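Local coordinates for protein superoxide dismutase (Leishmania major, PDB 4F2N) that probably catalyses the dismutation of superoxide to molecular oxygen and hydrogen peroxide at a mononuclear iron centre in each subunit of its dimer, at residues Y31-P36 with K69-G74; D44-V49 with L115-K120. One frame throughout, in Å; residues are numbered along the deposited sequence.

Interaction 1. Residues Y31-P36 with K69-G74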
ATOM      1  N   TYR B  31      22.569  11.488   6.935  1.00 27.53           N
ATOM      2  CA  TYR B  31      21.730  12.667   7.210  1.00 27.88           C
ATOM      3  C   TYR B  31      22.623  13.939   7.276  1.00 29.01           C
ATOM      4  O   TYR B  31      23.712  13.855   7.799  1.00 29.57           O
ATOM      5  CB  TYR B  31      20.984  12.460   8.534  1.00 27.50           C
ATOM      6  CG  TYR B  31      19.925  13.499   8.774  1.00 27.99           C
ATOM      7  CD1 TYR B  31      18.614  13.310   8.311  1.00 27.24           C
ATOM      8  CD2 TYR B  31      20.234  14.700   9.431  1.00 28.99           C
ATOM      9  CE1 TYR B  31      17.651  14.281   8.510  1.00 27.54           C
ATOM     10  CE2 TYR B  31      19.269  15.668   9.637  1.00 29.68           C
ATOM     11  CZ  TYR B  31      17.989  15.458   9.165  1.00 28.87           C
ATOM     12  OH  TYR B  31      17.033  16.422   9.372  1.00 29.47           O
ATOM     13  N   PRO B  32      22.165  15.115   6.761  1.00 29.82           N
ATOM     14  CA  PRO B  32      20.872  15.394   6.122  1.00 29.67           C
ATOM     15  C   PRO B  32      20.676  14.545   4.876  1.00 28.96           C
ATOM     16  O   PRO B  32      21.638  14.307   4.130  1.00 29.47           O
ATOM     17  CB  PRO B  32      20.963  16.893   5.758  1.00 30.65           C
ATOM     18  CG  PRO B  32      22.037  17.459   6.636  1.00 31.89           C
ATOM     19  CD  PRO B  32      23.020  16.327   6.807  1.00 31.23           C
ATOM     20  N   ALA B  33      19.453  14.074   4.673  1.00 28.62           N
ATOM     21  CA  ALA B  33      19.128  13.182   3.568  1.00 28.25           C
ATOM     22  C   ALA B  33      19.299  13.881   2.211  1.00 28.77           C
ATOM     23  O   ALA B  33      19.038  15.088   2.102  1.00 29.16           O
ATOM     24  CB  ALA B  33      17.702  12.679   3.732  1.00 27.23           C
ATOM     25  N   GLU B  34      19.725  13.126   1.199  1.00 28.91           N
ATOM     26  CA  GLU B  34      19.752  13.596  -0.193  1.00 30.38           C
ATOM     27  C   GLU B  34      19.258  12.489  -1.109  1.00 29.54           C
ATOM     28  O   GLU B  34      19.578  11.312  -0.881  1.00 28.88           O
ATOM     29  CB  GLU B  34      21.180  13.921  -0.647  1.00 33.59           C
ATOM     30  CG  GLU B  34      21.878  15.096  -0.006  1.00 36.28           C
ATOM     31  CD  GLU B  34      23.239  15.331  -0.655  1.00 40.16           C
ATOM     32  OE1 GLU B  34      23.275  15.832  -1.810  1.00 43.60           O
ATOM     33  OE2 GLU B  34      24.272  15.015  -0.026  1.00 40.41           O
ATOM     34  N   LEU B  35      18.503  12.837  -2.153  1.00 28.82           N
ATOM     35  CA  LEU B  35      18.187  11.835  -3.182  1.00 28.35           C
ATOM     36  C   LEU B  35      19.524  11.314  -3.725  1.00 28.09           C
ATOM     37  O   LEU B  35      20.397  12.104  -4.077  1.00 28.69           O
ATOM     38  CB  LEU B  35      17.410  12.430  -4.353  1.00 28.71           C
ATOM     39  CG  LEU B  35      15.913  12.371  -4.566  1.00 29.30           C
ATOM     40  CD1 LEU B  35      15.653  12.838  -5.994  1.00 29.82           C
ATOM     41  CD2 LEU B  35      15.321  10.975  -4.355  1.00 28.22           C
ATOM     42  N   PRO B  36      19.694   9.992  -3.794  1.00 27.84           N
ATOM     43  CA  PRO B  36      20.961   9.445  -4.300  1.00 29.20           C
ATOM     44  C   PRO B  36      21.161   9.639  -5.796  1.00 30.38           C
ATOM     45  O   PRO B  36      20.193   9.685  -6.576  1.00 29.86           O
ATOM     46  CB  PRO B  36      20.849   7.944  -3.990  1.00 28.66           C
ATOM     47  CG  PRO B  36      19.389   7.677  -3.969  1.00 27.73           C
ATOM     48  CD  PRO B  36      18.728   8.929  -3.451  1.00 27.16           C
ATOM     49  N   LYS B  69      10.710  15.208   3.531  1.00 25.54           N
ATOM     50  CA  LYS B  69      10.017  15.129   4.826  1.00 26.15           C
ATOM     51  C   LYS B  69      10.991  14.782   5.940  1.00 25.56           C
ATOM     52  O   LYS B  69      10.981  15.413   7.016  1.00 26.44           O
ATOM     53  CB  LYS B  69       8.858  14.129   4.749  1.00 26.32           C
ATOM     54  CG  LYS B  69       8.029  14.008   6.024  1.00 27.16           C
ATOM     55  CD  LYS B  69       7.280  15.274   6.326  1.00 29.64           C
ATOM     56  CE  LYS B  69       6.373  15.051   7.521  1.00 30.96           C
ATOM     57  NZ  LYS B  69       5.317  16.094   7.531  1.00 33.42           N
ATOM     58  N   LEU B  70      11.867  13.809   5.685  1.00 24.17           N
ATOM     59  CA  LEU B  70      12.868  13.404   6.677  1.00 23.62           C
ATOM     60  C   LEU B  70      13.741  14.598   7.132  1.00 24.49           C
ATOM     61  O   LEU B  70      14.025  14.740   8.318  1.00 24.75           O
ATOM     62  CB  LEU B  70      13.761  12.277   6.120  1.00 22.59           C
ATOM     63  CG  LEU B  70      14.897  11.755   6.984  1.00 22.57           C
ATOM     64  CD1 LEU B  70      14.361  11.241   8.311  1.00 21.89           C
ATOM     65  CD2 LEU B  70      15.635  10.650   6.238  1.00 21.98           C
ATOM     66  N   ASN B  71      14.135  15.452   6.193  1.00 24.76           N
ATOM     67  CA  ASN B  71      14.913  16.653   6.522  1.00 26.67           C
ATOM     68  C   ASN B  71      14.216  17.684   7.415  1.00 28.47           C
ATOM     69  O   ASN B  71      14.885  18.528   7.983  1.00 29.60           O
ATOM     70  CB  ASN B  71      15.488  17.297   5.255  1.00 27.02           C
ATOM     71  CG  ASN B  71      16.622  16.473   4.676  1.00 26.54           C
ATOM     72  OD1 ASN B  71      17.315  15.792   5.423  1.00 26.61           O
ATOM     73  ND2 ASN B  71      16.793  16.492   3.364  1.00 26.40           N
ATOM     74  N   THR B  72      12.889  17.604   7.550  1.00 28.72           N
ATOM     75  CA  THR B  72      12.148  18.443   8.519  1.00 30.84           C
ATOM     76  C   THR B  72      12.075  17.818   9.918  1.00 30.89           C
ATOM     77  O   THR B  72      11.577  18.452  10.854  1.00 32.43           O
ATOM     78  CB  THR B  72      10.694  18.731   8.067  1.00 31.62           C
ATOM     79  OG1 THR B  72       9.924  17.517   8.069  1.00 31.02           O
ATOM     80  CG2 THR B  72      10.671  19.342   6.666  1.00 32.13           C
ATOM     81  N   LEU B  73      12.538  16.581  10.055  1.00 29.64           N
ATOM     82  CA  LEU B  73      12.395  15.817  11.302  1.00 29.67           C
ATOM     83  C   LEU B  73      13.702  15.390  11.971  1.00 29.75           C
ATOM     84  O   LEU B  73      13.725  15.102  13.168  1.00 29.52           O
ATOM     85  CB  LEU B  73      11.604  14.539  11.033  1.00 28.33           C
ATOM     86  CG  LEU B  73      10.226  14.744  10.408  1.00 28.92           C
ATOM     87  CD1 LEU B  73       9.743  13.442   9.797  1.00 27.70           C
ATOM     88  CD2 LEU B  73       9.253  15.293  11.444  1.00 29.66           C
ATOM     89  N   GLY B  74      14.784  15.301  11.208  1.00 29.05           N
ATOM     90  CA  GLY B  74      15.970  14.629  11.732  1.00 28.65           C
ATOM     91  C   GLY B  74      16.973  15.486  12.466  1.00 30.03           C
ATOM     92  O   GLY B  74      18.101  15.046  12.691  1.00 30.08           O
TER
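Near the C-terminal end of helix 52-71, the first long helix of the alpha-hairpin domain, Asn71 clasps the backbone of Ala33 in the N-terminal arm with both ends of its side-chain amide. Ala33 N gives its hydrogen to Asn71 OD1 at 2.8 Å, on a lone pair in the carbonyl plane, though the hydrogen bond is bent, 137° at the hydrogen. The return bond, Asn71 ND2 to Ala33 O at 2.9 Å, is nearly straight (172°). Two bonds to one residue fix the amide's rotation and tell its O from its N. Tyr31, just before the cis peptide to Pro32, reaches past Asn71 because its CG is anti to the backbone N. Its ring, turned 67° from the amide, comes against Gly74, with Tyr31 CZ 3.4 Å from Gly74 CA. Tyr31 OH makes a weak bond, at best, to Asn71 O. Leu70 adds apolar contact, its CD2 3.8 Å from Ala33 CB. Further out, Ile82 and Ile85 of helix 82-89 touch the Tyr31 ring, while Val67 of helix 52-71 and His105 of helix 96-113 meet Ala33, setting the arm against both helices of the hairpin.

Interaction 2. Residues D44-V49 with L115-K120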
ATOM      1  N   ASP B  44      16.072   7.962 -18.968  1.00 38.37           N
ATOM      2  CA  ASP B  44      15.953   6.788 -19.821  1.00 36.15           C
ATOM      3  C   ASP B  44      15.115   5.658 -19.181  1.00 33.74           C
ATOM      4  O   ASP B  44      14.895   4.623 -19.806  1.00 32.78           O
ATOM      5  CB  ASP B  44      17.350   6.285 -20.205  1.00 37.47           C
ATOM      6  N   GLY B  45      14.623   5.872 -17.957  1.00 31.19           N
ATOM      7  CA  GLY B  45      14.016   4.795 -17.161  1.00 29.37           C
ATOM      8  C   GLY B  45      15.047   3.743 -16.773  1.00 29.38           C
ATOM      9  O   GLY B  45      16.225   4.076 -16.556  1.00 29.30           O
ATOM     10  N   ILE B  46      14.611   2.483 -16.670  1.00 28.12           N
ATOM     11  CA  ILE B  46      15.537   1.358 -16.484  1.00 28.30           C
ATOM     12  C   ILE B  46      15.105   0.250 -17.415  1.00 29.05           C
ATOM     13  O   ILE B  46      14.405  -0.689 -17.011  1.00 28.33           O
ATOM     14  CB  ILE B  46      15.597   0.812 -15.017  1.00 26.62           C
ATOM     15  CG1 ILE B  46      15.583   1.954 -13.980  1.00 26.19           C
ATOM     16  CG2 ILE B  46      16.828  -0.097 -14.839  1.00 26.24           C
ATOM     17  CD1 ILE B  46      15.686   1.495 -12.538  1.00 25.06           C
ATOM     18  N   GLN B  47      15.519   0.380 -18.670  1.00 31.40           N
ATOM     19  CA  GLN B  47      15.158  -0.558 -19.732  1.00 33.25           C
ATOM     20  C   GLN B  47      15.742  -1.933 -19.469  1.00 32.58           C
ATOM     21  O   GLN B  47      16.856  -2.031 -18.940  1.00 31.61           O
ATOM     22  CB  GLN B  47      15.640  -0.027 -21.089  1.00 36.91           C
ATOM     23  CG  GLN B  47      15.000   1.305 -21.472  1.00 40.79           C
ATOM     24  CD  GLN B  47      13.483   1.238 -21.499  1.00 44.28           C
ATOM     25  OE1 GLN B  47      12.903   0.495 -22.294  1.00 47.98           O
ATOM     26  NE2 GLN B  47      12.827   2.012 -20.625  1.00 44.38           N
ATOM     27  N   PRO B  48      15.015  -2.999 -19.858  1.00 33.23           N
ATOM     28  CA  PRO B  48      13.724  -3.042 -20.577  1.00 33.33           C
ATOM     29  C   PRO B  48      12.472  -3.079 -19.700  1.00 32.88           C
ATOM     30  O   PRO B  48      11.377  -3.307 -20.208  1.00 34.33           O
ATOM     31  CB  PRO B  48      13.824  -4.355 -21.348  1.00 35.18           C
ATOM     32  CG  PRO B  48      14.604  -5.244 -20.430  1.00 35.33           C
ATOM     33  CD  PRO B  48      15.590  -4.354 -19.711  1.00 34.28           C
ATOM     34  N   VAL B  49      12.622  -2.866 -18.400  1.00 30.64           N
ATOM     35  CA  VAL B  49      11.527  -3.121 -17.452  1.00 29.61           C
ATOM     36  C   VAL B  49      10.723  -1.872 -17.054  1.00 28.84           C
ATOM     37  O   VAL B  49       9.491  -1.888 -17.149  1.00 28.95           O
ATOM     38  CB  VAL B  49      12.036  -3.896 -16.219  1.00 29.10           C
ATOM     39  CG1 VAL B  49      10.939  -4.077 -15.154  1.00 27.39           C
ATOM     40  CG2 VAL B  49      12.593  -5.239 -16.689  1.00 30.08           C
ATOM     41  N   LEU B 115      19.571  -2.090  -9.061  1.00 21.82           N
ATOM     42  CA  LEU B 115      19.092  -2.041 -10.443  1.00 22.69           C
ATOM     43  C   LEU B 115      20.045  -1.326 -11.382  1.00 24.33           C
ATOM     44  O   LEU B 115      20.772  -0.398 -10.981  1.00 24.52           O
ATOM     45  CB  LEU B 115      17.704  -1.376 -10.548  1.00 21.85           C
ATOM     46  CG  LEU B 115      16.633  -1.834  -9.544  1.00 21.09           C
ATOM     47  CD1 LEU B 115      15.386  -0.943  -9.610  1.00 20.31           C
ATOM     48  CD2 LEU B 115      16.287  -3.289  -9.869  1.00 20.80           C
ATOM     49  N   SER B 116      19.991  -1.753 -12.640  1.00 25.50           N
ATOM     50  CA  SER B 116      20.794  -1.178 -13.719  1.00 27.07           C
ATOM     51  C   SER B 116      20.148  -1.470 -15.087  1.00 28.11           C
ATOM     52  O   SER B 116      19.656  -2.575 -15.313  1.00 27.83           O
ATOM     53  CB  SER B 116      22.216  -1.781 -13.684  1.00 28.45           C
ATOM     54  OG  SER B 116      23.098  -0.995 -14.468  1.00 30.32           O
ATOM     55  N   PRO B 117      20.179  -0.501 -16.027  1.00 29.56           N
ATOM     56  CA  PRO B 117      19.658  -0.797 -17.379  1.00 30.70           C
ATOM     57  C   PRO B 117      20.258  -2.076 -17.942  1.00 31.41           C
ATOM     58  O   PRO B 117      21.475  -2.206 -17.991  1.00 32.13           O
ATOM     59  CB  PRO B 117      20.086   0.431 -18.196  1.00 31.86           C
ATOM     60  CG  PRO B 117      20.104   1.541 -17.177  1.00 31.68           C
ATOM     61  CD  PRO B 117      20.658   0.891 -15.925  1.00 30.64           C
ATOM     62  N   GLY B 118      19.402  -3.031 -18.308  1.00 31.59           N
ATOM     63  CA  GLY B 118      19.851  -4.316 -18.856  1.00 31.89           C
ATOM     64  C   GLY B 118      20.462  -5.276 -17.853  1.00 30.97           C
ATOM     65  O   GLY B 118      20.951  -6.339 -18.225  1.00 31.23           O
ATOM     66  N   GLY B 119      20.425  -4.911 -16.574  1.00 29.94           N
ATOM     67  CA  GLY B 119      21.019  -5.703 -15.489  1.00 29.40           C
ATOM     68  C   GLY B 119      22.541  -5.861 -15.562  1.00 30.95           C
ATOM     69  O   GLY B 119      23.187  -5.321 -16.462  1.00 31.14           O
ATOM     70  N   LYS B 120      23.113  -6.569 -14.591  1.00 30.28           N
ATOM     71  CA  LYS B 120      24.489  -7.073 -14.696  1.00 31.20           C
ATOM     72  C   LYS B 120      24.451  -8.571 -14.354  1.00 31.15           C
ATOM     73  O   LYS B 120      23.741  -8.965 -13.420  1.00 29.60           O
ATOM     74  CB  LYS B 120      25.428  -6.325 -13.744  1.00 31.47           C
ATOM     75  CG  LYS B 120      25.413  -4.814 -13.910  1.00 32.71           C
ATOM     76  CD  LYS B 120      26.616  -4.142 -13.279  1.00 34.17           C
ATOM     77  CE  LYS B 120      26.615  -2.642 -13.568  1.00 35.96           C
ATOM     78  NZ  LYS B 120      26.855  -2.370 -15.014  1.00 38.97           N
TER
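Ile46 and Gln47 meet Ser116, Pro117 and Gly118 loop against loop, the nearest pair of CA atoms, those of Ile46 and Pro117, lying 4.7 Å apart. The second loop folds into a type II beta turn from Ser116 to Gly119, closed by Gly119 N to Ser116 O at 2.8 Å. Pro117 and Gly118 occupy its two corners, Gly118 with the positive phi (74°) that favours glycine there. From this corner Gly118 N donates to Gln47 O at 2.8 Å. Gly118 N lies almost straight ahead of the carbonyl, with an N-H...O angle of 146°. The same oxygen also receives a CA-H...O contact from Pro117, whose CA lies 3.4 Å from Gln47 O, so two adjacent turn residues converge on one carbonyl, just ahead of the cis peptide to Pro48.

Among side chains, Ile46 has the largest share of the contact, and its two branches do different work. CG2, anti to the backbone N, lies against the Ser116-Pro117 peptide, with Ile46 CG2 3.6 Å from Pro117 N, and approaches Pro117 CD. The other branch extends to CD1, which meets Leu115 CD1 at 3.8 Å; the Ile46 and Leu115 side chains cross at about a right angle. Phe40 touches both Ile46 and Pro117, and Leu55 of helix 52-71 adds to the apolar packing on Ile46. Ser116 turns its CB away from this packing and is tied through its backbone to Ile215. Gln47 leads its amide away from the turn, with a weak bond from NE2 to Asp44 O.

Within the iron superoxide dismutase fold, the contact joins the loop ahead of helix 52-71 to a proline-glycine beta turn in the loop between helices 96-113 and 124-134, with the Leu115 side chain about 10 Å from the iron.

In the fold
From the N terminus, the chain lays down 31-36 and then 44-49 before it enters helix 52-71. Interaction 1 closes the first loop when the chain reaches 69-74, around the end of that helix, bringing the start of the arm to the helix's far end. The chain continues through helices 82-89 and 96-113 to 115-120, where interaction 2 closes a second, longer loop back onto 44-49. The two loops cross, since 44-49 lies within the first and 69-74 within the second. Their centres are 27 Å apart; interaction 1 holds the end of helix 52-71, interaction 2 the loop leading into its start. His58 and His108, from the hairpin's two long helices, bind the iron together with Asp191 and His195.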